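PDB 2EEX: endoglucanase from Clostridium thermocellum, which probably hydrolyses internal beta-1,4-glucosidic bonds of cellulose and xyloglucan, and includes a glycoside hydrolase family 44 module, the part present here. Local coordinates for residues A60-L65 with W190-P195. The protein carries 1 engineered substitution. Sequence-based numbering, arbitrary orientation.
With BGC (beta-D-glucopyranose), chain B; BGC (beta-D-glucopyranose), chain C; BGC (beta-D-glucopyranose), chain D.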
loop_
_atom_site.group_PDB
_atom_site.type_symbol
_atom_site.label_atom_id
_atom_site.label_comp_id
_atom_site.label_asym_id
_atom_site.label_seq_id
_atom_site.Cartn_x
_atom_site.Cartn_y
_atom_site.Cartn_z
ATOM N N ALA A 60 5.873 -0.782 21.599
ATOM C CA ALA A 60 6.848 -0.771 20.512
ATOM C C ALA A 60 7.360 -2.158 20.127
ATOM O O ALA A 60 7.904 -2.346 19.038
ATOM C CB ALA A 60 8.029 0.117 20.887
ATOM N N GLY A 61 7.192 -3.131 21.013
ATOM C CA GLY A 61 7.688 -4.457 20.701
ATOM C C GLY A 61 9.193 -4.388 20.501
ATOM O O GLY A 61 9.855 -3.536 21.093
ATOM N N SER A 62 9.736 -5.253 19.650
ATOM C CA SER A 62 11.177 -5.290 19.417
ATOM C C SER A 62 11.784 -4.013 18.836
ATOM O O SER A 62 13.004 -3.850 18.844
ATOM C CB SER A 62 11.534 -6.479 18.520
ATOM O OG SER A 62 10.963 -6.331 17.235
ATOM N N ASP A 63 10.953 -3.111 18.323
ATOM C CA ASP A 63 11.479 -1.868 17.773
ATOM C C ASP A 63 12.028 -0.986 18.883
ATOM O O ASP A 63 12.875 -0.137 18.628
ATOM C CB ASP A 63 10.399 -1.085 17.013
ATOM C CG ASP A 63 10.072 -1.694 15.665
ATOM O OD1 ASP A 63 10.997 -2.198 14.993
ATOM O OD2 ASP A 63 8.889 -1.651 15.266
ATOM N N TRP A 64 11.549 -1.173 20.112
ATOM C CA TRP A 64 12.035 -0.344 21.208
ATOM C C TRP A 64 11.854 -0.913 22.615
ATOM O O TRP A 64 11.041 -0.414 23.398
ATOM C CB TRP A 64 11.389 1.042 21.131
ATOM C CG TRP A 64 12.117 2.086 21.912
ATOM C CD1 TRP A 64 12.115 2.258 23.269
ATOM C CD2 TRP A 64 12.972 3.104 21.380
ATOM N NE1 TRP A 64 12.914 3.322 23.614
ATOM C CE2 TRP A 64 13.453 3.860 22.474
ATOM C CE3 TRP A 64 13.378 3.454 20.084
ATOM C CZ2 TRP A 64 14.320 4.948 22.312
ATOM C CZ3 TRP A 64 14.240 4.535 19.922
ATOM C CH2 TRP A 64 14.701 5.269 21.032
ATOM N N LEU A 65 12.613 -1.961 22.921
ATOM C CA LEU A 65 12.602 -2.587 24.237
ATOM C C LEU A 65 11.217 -2.934 24.800
ATOM O O LEU A 65 11.013 -2.903 26.014
ATOM C CB LEU A 65 13.359 -1.681 25.224
ATOM C CG LEU A 65 14.815 -1.366 24.837
ATOM C CD1 LEU A 65 15.395 -0.311 25.765
ATOM C CD2 LEU A 65 15.652 -2.635 24.895
ATOM N N TRP A 190 4.524 -11.751 14.375
ATOM C CA TRP A 190 4.062 -11.445 15.724
ATOM C C TRP A 190 5.046 -11.975 16.777
ATOM O O TRP A 190 5.434 -11.259 17.697
ATOM C CB TRP A 190 2.686 -12.072 15.988
ATOM C CG TRP A 190 1.506 -11.326 15.426
ATOM C CD1 TRP A 190 1.461 -10.011 15.051
ATOM C CD2 TRP A 190 0.180 -11.842 15.241
ATOM N NE1 TRP A 190 0.186 -9.679 14.646
ATOM C CE2 TRP A 190 -0.619 -10.786 14.754
ATOM C CE3 TRP A 190 -0.410 -13.098 15.442
ATOM C CZ2 TRP A 190 -1.984 -10.946 14.464
ATOM C CZ3 TRP A 190 -1.766 -13.259 15.155
ATOM C CH2 TRP A 190 -2.535 -12.186 14.670
ATOM N N SER A 191 5.440 -13.236 16.636
ATOM C CA SER A 191 6.356 -13.872 17.586
ATOM C C SER A 191 7.751 -13.245 17.618
ATOM O O SER A 191 8.509 -13.457 18.567
ATOM C CB SER A 191 6.477 -15.365 17.263
ATOM O OG SER A 191 6.971 -15.563 15.943
ATOM N N HIS A 192 8.093 -12.481 16.583
ATOM C CA HIS A 192 9.402 -11.838 16.511
ATOM C C HIS A 192 9.328 -10.374 16.936
ATOM O O HIS A 192 10.151 -9.898 17.717
ATOM C CB HIS A 192 9.959 -11.948 15.083
ATOM C CG HIS A 192 11.245 -11.207 14.866
ATOM N ND1 HIS A 192 11.297 -9.840 14.680
ATOM C CD2 HIS A 192 12.526 -11.644 14.803
ATOM C CE1 HIS A 192 12.554 -9.468 14.510
ATOM N NE2 HIS A 192 13.319 -10.544 14.579
ATOM N N THR A 193 8.328 -9.667 16.425
ATOM C CA THR A 193 8.144 -8.254 16.732
ATOM C C THR A 193 7.443 -8.030 18.070
ATOM O O THR A 193 7.798 -7.114 18.812
ATOM C CB THR A 193 7.325 -7.561 15.616
ATOM O OG1 THR A 193 8.025 -7.687 14.369
ATOM C CG2 THR A 193 7.117 -6.082 15.930
ATOM N N HIS A 194 6.462 -8.875 18.380
ATOM C CA HIS A 194 5.697 -8.740 19.620
ATOM C C HIS A 194 5.664 -10.010 20.468
ATOM O O HIS A 194 4.589 -10.530 20.789
ATOM C CB HIS A 194 4.259 -8.310 19.292
ATOM C CG HIS A 194 4.169 -6.983 18.604
ATOM N ND1 HIS A 194 4.443 -5.794 19.244
ATOM C CD2 HIS A 194 3.837 -6.659 17.331
ATOM C CE1 HIS A 194 4.278 -4.793 18.396
ATOM N NE2 HIS A 194 3.912 -5.290 17.228
ATOM N N PRO A 195 6.846 -10.518 20.858
ATOM C CA PRO A 195 6.936 -11.731 21.677
ATOM C C PRO A 195 6.262 -11.611 23.046
ATOM O O PRO A 195 5.873 -12.620 23.638
ATOM C CB PRO A 195 8.442 -11.959 21.790
ATOM C CG PRO A 195 8.991 -10.580 21.744
ATOM C CD PRO A 195 8.182 -9.934 20.642
HETATM C C2 BGC B . 10.997 7.897 20.159
HETATM C C3 BGC B . 11.617 8.180 21.526
HETATM C C4 BGC B . 10.810 7.459 22.607
HETATM C C5 BGC B . 10.742 5.979 22.259
HETATM C C6 BGC B . 9.934 5.240 23.327
HETATM C C1 BGC B . 10.889 6.387 19.927
HETATM O O2 BGC B . 11.820 8.468 19.138
HETATM O O3 BGC B . 11.598 9.590 21.769
HETATM O O4 BGC B . 11.444 7.622 23.884
HETATM O O5 BGC B . 10.117 5.788 20.980
HETATM O O6 BGC B . 8.605 5.770 23.361
HETATM C C2 BGC C . 8.962 2.760 17.847
HETATM C C3 BGC C . 9.044 4.086 18.604
HETATM C C4 BGC C . 10.302 4.852 18.189
HETATM C C5 BGC C . 10.427 4.910 16.673
HETATM C C6 BGC C . 11.758 5.563 16.295
HETATM C C1 BGC C . 9.064 3.023 16.345
HETATM O O2 BGC C . 7.712 2.122 18.127
HETATM O O3 BGC C . 9.079 3.808 20.007
HETATM O O4 BGC C . 10.240 6.207 18.662
HETATM O O5 BGC C . 10.346 3.608 16.074
HETATM O O6 BGC C . 12.837 4.771 16.800
HETATM C C2 BGC D . 9.907 1.467 12.049
HETATM C C3 BGC D . 10.122 1.587 13.557
HETATM C C4 BGC D . 8.809 1.955 14.252
HETATM C C5 BGC D . 7.649 1.095 13.773
HETATM C C6 BGC D . 6.349 1.657 14.351
HETATM C C1 BGC D . 8.770 0.476 11.799
HETATM O O2 BGC D . 11.102 0.978 11.434
HETATM O O3 BGC D . 11.094 2.605 13.808
HETATM O O4 BGC D . 8.950 1.766 15.665
HETATM O O5 BGC D . 7.563 1.027 12.343
HETATM O O6 BGC D . 5.243 0.875 13.892
#
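Ser62 N donates to Thr193 O over 2.8 Å, with an N-H...O angle of 161° and the donor lying in the carbonyl plane, and this is the one hydrogen bond between residues 60-65 and 190-195. The same oxygen also receives a CA-H...O contact from Gly61 CA at 3.3 Å, bent to 123° at the hydrogen, so the carbonyl at the end of helix 190-193 meets two successive residues of the loop. Gly61 brings its backbone close to His194, whose ND1 lies 3.8 Å from Gly61 CA; the approach is possible because Gly61 carries no side chain on the face turned toward Thr193 O and the His194 ring. Ser62 OG, set between its own backbone N and carbonyl carbon (chi1 64°), passes alongside the helix end and comes to 3.4 Å from Thr193 CA, a van der Waals contact. Thr193 CG2 sits 3.5 Å above one face of the His194 ring, toward its rim, and thereby packs against the imidazole that Gly61 approaches obliquely. His194 NE2 also makes a weak hydrogen bond to Asn46 O, which may help to hold the ring.

On its sugar side the loop bears on three beta-1,4-linked glucose units of one cello-oligosaccharide. C5 of the chain B glucose lies over the centre of one Trp64 indole face, 3.4 Å above its plane, a CH-pi stacking platform as in many carbohydrate-binding clefts. Ala60 CB touches O2 of the chain C glucose at 3.4 Å, while Asp63 OD2, hydrogen-bonded to Asn46 ND2, approaches C5 of the chain D glucose to 3.4 Å. The contact thus joins the sugar-lining turn between strands 58-59 and 67-69, closed by backbone bonds Asp63 N to Ala60 O and Trp64 N to Gly61 O, to helix 190-193, which follows strand 180-183 of the parallel sheet in this TIM-barrel module.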